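Local coordinates for protein rifamycin polyketide synthase (Amycolatopsis mediterranei, PDB 4LN9) that probably dehydrates a beta-hydroxyacyl polyketide intermediate, as the dehydratase domain of the terminal module of the rifamycin synthase, at residues Phe265-Leu270 against Asp308-Arg313; Gly82-Ala87 against Asp100-Glu105. One frame throughout, in Å; residues are numbered along the deposited sequence.

Starting from the N terminus, interaction 2 comes first: helix 80-93 runs out, the chain turns, and strand 98-104 returns alongside it, so the contact of 82-87 with 100-105 closes a short helix-to-strand connection. Interaction 1 follows much later, where strand 263-272 pairs with strand 303-313 and closes an excursion that includes strands 279-285 and 291-297. The two closures are in series and neither nests in the other. They meet side by side: Trp-267 N lies 2.8 Å from Leu-102 O, and the Trp-267 ring packs on Val-84. Each contact lies in its own half of the double hotdog fold, and the pairing of strands 98-104 and 263-272 is where the halves meet.

Interaction 1: residues Phe265-Leu270 against Asp308-Arg313; sequences FAWNGL and DSLVGR
In the C-terminal half of the double hotdog fold, two neighbouring antiparallel strands pair, Phe-265 to Asn-268 with Ser-309 to Arg-313, and a classic beta bulge sits at each end of the ladder. At one, Phe-265 and Ala-266 both face Val-311, whose O takes two N-H groups, from Phe-265 N at 2.8 Å in the carbonyl plane and from Ala-266 N tilted out of it. At the other, Asp-308 and Ser-309 both face Asn-268: Ser-309 N bonds to Asn-268 O at 3.0 Å, and next along Asp-308 N bonds to Gly-269 O from above the carbonyl plane. Between them Val-311 N bonds to Ala-266 O and Asn-268 N to Ser-309 O.

On the face carrying Ala-266, Asn-268, Ser-309 and Val-311, one water ties the strands, donating to Ala-266 O (2.6 Å) and Asn-268 OD1 and accepting from Ser-309 OG. Beside the Val-311 bulge, the poorly ordered Arg-313 sets its guanidinium over one face of the Phe-265 ring, tilted 48° to it, as a cation-pi pair with CZ 4.2 Å from the centroid. On the opposite face, with CG of Leu-310 anti to its own N (chi1 172°), CD1 sits 3.5 Å from the centroid of the Trp-267 five-membered ring, almost on its normal.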
loop_
_atom_site.group_PDB
_atom_site.type_symbol
_atom_site.label_atom_id
_atom_site.label_comp_id
_atom_site.label_asym_id
_atom_site.label_seq_id
_atom_site.Cartn_x
_atom_site.Cartn_y
_atom_site.Cartn_z
ATOM N N PHE A 265 0.511 16.653 -22.669
ATOM C CA PHE A 265 -0.701 16.940 -21.902
ATOM C C PHE A 265 -1.624 15.725 -21.783
ATOM O O PHE A 265 -1.860 15.224 -20.685
ATOM C CB PHE A 265 -1.448 18.143 -22.488
ATOM C CG PHE A 265 -2.754 18.442 -21.807
ATOM C CD1 PHE A 265 -3.941 18.408 -22.521
ATOM C CD2 PHE A 265 -2.789 18.844 -20.481
ATOM C CE1 PHE A 265 -5.146 18.694 -21.908
ATOM C CE2 PHE A 265 -3.991 19.126 -19.859
ATOM C CZ PHE A 265 -5.171 19.058 -20.575
ATOM N N ALA A 266 -2.109 15.232 -22.920
ATOM C CA ALA A 266 -3.048 14.112 -22.931
ATOM C C ALA A 266 -2.567 12.961 -23.814
ATOM O O ALA A 266 -2.371 13.126 -25.019
ATOM C CB ALA A 266 -4.429 14.579 -23.365
ATOM N N TRP A 267 -2.486 11.775 -23.218
ATOM C CA TRP A 267 -2.095 10.561 -23.928
ATOM C C TRP A 267 -3.324 9.753 -24.214
ATOM O O TRP A 267 -4.120 9.496 -23.310
ATOM C CB TRP A 267 -1.156 9.736 -23.056
ATOM C CG TRP A 267 0.154 10.416 -22.746
ATOM C CD1 TRP A 267 0.385 11.453 -21.847
ATOM C CD2 TRP A 267 1.478 10.064 -23.272
ATOM N NE1 TRP A 267 1.720 11.764 -21.797
ATOM C CE2 TRP A 267 2.427 10.983 -22.644
ATOM C CE3 TRP A 267 1.948 9.134 -24.185
ATOM C CZ2 TRP A 267 3.777 10.962 -22.945
ATOM C CZ3 TRP A 267 3.316 9.103 -24.460
ATOM C CH2 TRP A 267 4.207 9.994 -23.853
ATOM N N ASN A 268 -3.404 9.190 -25.414
ATOM C CA ASN A 268 -4.535 8.347 -25.773
ATOM C C ASN A 268 -4.080 7.117 -26.541
ATOM O O ASN A 268 -3.325 7.227 -27.506
ATOM C CB ASN A 268 -5.542 9.140 -26.609
ATOM C CG ASN A 268 -6.188 10.267 -25.828
ATOM O OD1 ASN A 268 -5.828 11.434 -25.988
ATOM N ND2 ASN A 268 -7.140 9.922 -24.971
ATOM N N GLY A 269 -4.460 5.941 -26.048
ATOM C CA GLY A 269 -4.203 4.692 -26.760
ATOM C C GLY A 269 -2.730 4.337 -26.826
ATOM O O GLY A 269 -2.191 4.075 -27.903
ATOM N N LEU A 270 -2.091 4.260 -25.664
ATOM C CA LEU A 270 -0.714 3.795 -25.600
ATOM C C LEU A 270 -0.590 2.313 -25.257
ATOM O O LEU A 270 -1.153 1.838 -24.266
ATOM C CB LEU A 270 0.131 4.641 -24.650
ATOM C CG LEU A 270 1.581 4.162 -24.742
ATOM C CD1 LEU A 270 2.533 5.228 -25.274
ATOM C CD2 LEU A 270 2.090 3.551 -23.440
ATOM N N ASP A 308 -1.752 6.115 -30.125
ATOM C CA ASP A 308 -2.805 6.629 -30.998
ATOM C C ASP A 308 -2.740 8.151 -31.087
ATOM O O ASP A 308 -2.799 8.722 -32.177
ATOM C CB ASP A 308 -4.191 6.195 -30.507
ATOM C CG ASP A 308 -4.459 4.718 -30.738
ATOM O OD1 ASP A 308 -3.711 4.088 -31.515
ATOM O OD2 ASP A 308 -5.430 4.192 -30.153
ATOM N N SER A 309 -2.567 8.798 -29.939
ATOM C CA SER A 309 -2.658 10.251 -29.857
ATOM C C SER A 309 -1.923 10.796 -28.632
ATOM O O SER A 309 -2.091 10.291 -27.522
ATOM C CB SER A 309 -4.124 10.691 -29.840
ATOM O OG SER A 309 -4.234 12.102 -29.760
ATOM N N LEU A 310 -1.087 11.807 -28.848
ATOM C CA LEU A 310 -0.604 12.657 -27.763
ATOM C C LEU A 310 -0.861 14.134 -28.063
ATOM O O LEU A 310 -0.431 14.650 -29.094
ATOM C CB LEU A 310 0.891 12.422 -27.522
ATOM C CG LEU A 310 1.599 13.364 -26.544
ATOM C CD1 LEU A 310 1.088 13.156 -25.127
ATOM C CD2 LEU A 310 3.107 13.171 -26.608
ATOM N N VAL A 311 -1.628 14.786 -27.193
ATOM C CA VAL A 311 -1.840 16.231 -27.277
ATOM C C VAL A 311 -0.987 16.964 -26.238
ATOM O O VAL A 311 -0.776 16.460 -25.136
ATOM C CB VAL A 311 -3.325 16.591 -27.068
ATOM C CG1 VAL A 311 -3.484 18.086 -26.830
ATOM C CG2 VAL A 311 -4.156 16.144 -28.263
ATOM N N GLY A 312 -0.435 18.114 -26.619
ATOM C CA GLY A 312 0.480 18.855 -25.748
ATOM C C GLY A 312 -0.072 20.196 -25.295
ATOM O O GLY A 312 -1.085 20.663 -25.814
ATOM N N ARG A 313 0.606 20.830 -24.339
ATOM C CA ARG A 313 0.238 22.180 -23.893
ATOM C C ARG A 313 1.421 22.977 -23.323
ATOM O O ARG A 313 2.390 22.393 -22.833
ATOM C CB ARG A 313 -0.910 22.121 -22.877
ATOM C CG ARG A 313 -2.298 22.135 -23.501
ATOM C CD ARG A 313 -3.286 22.922 -22.649
ATOM N NE ARG A 313 -3.361 22.417 -21.280
ATOM C CZ ARG A 313 -4.200 22.880 -20.356
ATOM N NH1 ARG A 313 -5.071 23.830 -20.666
ATOM N NH2 ARG A 313 -4.173 22.386 -19.126
HETATM O O HOH W 1 -4.242 13.089 -26.880
#

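Interaction 2: residues Gly82-Ala87 against Asp100-Glu105; sequences GLVELA and DELVIE
Leu-102 and Ile-104 of strand 98-104 meet Leu-83, Val-84 and Ala-87 of helix 80-93, the helix lying against its sheet as the central helix of a hotdog fold does. The segment axes pass 10.1 Å apart at 138°.

The side-chain contacts across are apolar, and they form two patches. In the first, Leu-102 points its CD2 methyl at the helix backbone, 4.1 Å from Val-84 CA, and reaches Val-84 CG2 at 4.2 Å and Ala-87 CB at 4.3 Å. One methyl thus meets residues three apart in sequence, which a helix brings to the same side about one turn apart. Leu-102 CG is anti to the backbone N (chi1 -166°), carrying the branch toward the helix. The second patch is a meeting of methyl ends: Leu-83 CD1 and Ile-104 CD1 lie 3.9 Å apart, the two side chains crossing at a slant. Ile-104 CB does not aim at the helix; the bend of its chain at chi2 (-73°) brings CD1 over to Leu-83.

Each element makes its polar bonds away from this interface: in the helix Ala-87 N bonds to Leu-83 O at 2.9 Å, and the strand backbone bonds to its neighbours, Leu-102 to Trp-267 and Ile-104 to Phe-265.

Around this pair, Ala-149 of strand 146-154 packs against both Leu-102 and Ile-104, and Val-135 of strand 131-139 touches Leu-83. From strand 263-272, Trp-267 packs on Val-84 and Ile-104, and Leu-270 also reaches Val-84.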
loop_
_atom_site.group_PDB
_atom_site.type_symbol
_atom_site.label_atom_id
_atom_site.label_comp_id
_atom_site.label_asym_id
_atom_site.label_seq_id
_atom_site.Cartn_x
_atom_site.Cartn_y
_atom_site.Cartn_z
ATOM N N GLY A 82 7.873 8.931 -18.158
ATOM C CA GLY A 82 8.100 8.196 -16.919
ATOM C C GLY A 82 6.789 7.871 -16.232
ATOM O O GLY A 82 6.604 6.775 -15.703
ATOM N N LEU A 83 5.861 8.819 -16.279
ATOM C CA LEU A 83 4.526 8.616 -15.733
ATOM C C LEU A 83 3.756 7.566 -16.530
ATOM O O LEU A 83 3.109 6.689 -15.957
ATOM C CB LEU A 83 3.759 9.940 -15.712
ATOM C CG LEU A 83 4.403 11.008 -14.827
ATOM C CD1 LEU A 83 3.519 12.243 -14.729
ATOM C CD2 LEU A 83 4.696 10.439 -13.445
ATOM N N VAL A 84 3.892 7.619 -17.852
ATOM C CA VAL A 84 3.329 6.601 -18.735
ATOM C C VAL A 84 3.837 5.203 -18.385
ATOM O O VAL A 84 3.053 4.257 -18.287
ATOM C CB VAL A 84 3.637 6.902 -20.217
ATOM C CG1 VAL A 84 3.285 5.706 -21.091
ATOM C CG2 VAL A 84 2.883 8.141 -20.674
ATOM N N GLU A 85 5.143 5.086 -18.157
ATOM C CA GLU A 85 5.747 3.798 -17.813
ATOM C C GLU A 85 5.221 3.276 -16.478
ATOM O O GLU A 85 4.946 2.086 -16.330
ATOM C CB GLU A 85 7.280 3.898 -17.786
ATOM C CG GLU A 85 7.976 2.812 -16.966
ATOM C CD GLU A 85 8.079 1.477 -17.694
ATOM O OE1 GLU A 85 7.721 1.417 -18.889
ATOM O OE2 GLU A 85 8.509 0.485 -17.065
ATOM N N LEU A 86 5.109 4.168 -15.500
ATOM C CA LEU A 86 4.544 3.808 -14.207
ATOM C C LEU A 86 3.121 3.288 -14.370
ATOM O O LEU A 86 2.748 2.278 -13.773
ATOM C CB LEU A 86 4.565 5.011 -13.265
ATOM C CG LEU A 86 5.956 5.579 -12.979
ATOM C CD1 LEU A 86 5.876 6.761 -12.026
ATOM C CD2 LEU A 86 6.875 4.497 -12.430
ATOM N N ALA A 87 2.323 4.005 -15.155
ATOM C CA ALA A 87 0.918 3.663 -15.343
ATOM C C ALA A 87 0.791 2.299 -16.004
ATOM O O ALA A 87 0.023 1.451 -15.553
ATOM C CB ALA A 87 0.218 4.725 -16.178
ATOM N N ASP A 100 -5.553 3.444 -22.061
ATOM C CA ASP A 100 -6.666 4.028 -22.807
ATOM C C ASP A 100 -6.521 5.546 -22.827
ATOM O O ASP A 100 -6.578 6.174 -23.884
ATOM C CB ASP A 100 -7.987 3.638 -22.127
ATOM C CG ASP A 100 -9.188 3.742 -23.054
ATOM O OD1 ASP A 100 -9.005 4.063 -24.249
ATOM O OD2 ASP A 100 -10.321 3.492 -22.583
ATOM N N GLU A 101 -6.220 6.111 -21.662
ATOM C CA GLU A 101 -6.085 7.556 -21.519
ATOM C C GLU A 101 -5.231 7.899 -20.299
ATOM O O GLU A 101 -5.272 7.204 -19.283
ATOM C CB GLU A 101 -7.469 8.203 -21.402
ATOM C CG GLU A 101 -7.453 9.722 -21.329
ATOM C CD GLU A 101 -8.843 10.321 -21.443
ATOM O OE1 GLU A 101 -9.831 9.560 -21.353
ATOM O OE2 GLU A 101 -8.947 11.548 -21.653
ATOM N N LEU A 102 -4.370 8.902 -20.449
ATOM C CA LEU A 102 -3.668 9.477 -19.307
ATOM C C LEU A 102 -3.532 10.983 -19.471
ATOM O O LEU A 102 -3.066 11.463 -20.505
ATOM C CB LEU A 102 -2.287 8.836 -19.138
ATOM C CG LEU A 102 -1.576 9.105 -17.808
ATOM C CD1 LEU A 102 -2.326 8.454 -16.656
ATOM C CD2 LEU A 102 -0.133 8.625 -17.852
ATOM N N VAL A 103 -4.047 11.728 -18.498
ATOM C CA VAL A 103 -3.917 13.178 -18.516
ATOM C C VAL A 103 -2.876 13.638 -17.503
ATOM O O VAL A 103 -2.905 13.225 -16.344
ATOM C CB VAL A 103 -5.261 13.872 -18.223
ATOM C CG1 VAL A 103 -5.069 15.377 -18.116
ATOM C CG2 VAL A 103 -6.277 13.534 -19.305
ATOM N N ILE A 104 -1.889 14.396 -17.973
ATOM C CA ILE A 104 -0.858 14.922 -17.085
ATOM C C ILE A 104 -1.294 16.252 -16.478
ATOM O O ILE A 104 -1.649 17.185 -17.196
ATOM C CB ILE A 104 0.488 15.108 -17.813
ATOM C CG1 ILE A 104 0.816 13.872 -18.654
ATOM C CG2 ILE A 104 1.602 15.378 -16.811
ATOM C CD1 ILE A 104 1.234 12.669 -17.836
ATOM N N GLU A 105 -1.340 16.305 -15.151
ATOM C CA GLU A 105 -1.969 17.418 -14.450
ATOM C C GLU A 105 -0.932 18.453 -14.030
ATOM O O GLU A 105 -1.213 19.653 -14.010
ATOM C CB GLU A 105 -2.710 16.912 -13.216
ATOM C CG GLU A 105 -3.740 15.840 -13.513
ATOM C CD GLU A 105 -4.867 15.841 -12.501
ATOM O OE1 GLU A 105 -5.986 15.417 -12.862
ATOM O OE2 GLU A 105 -4.688 16.449 -11.423
#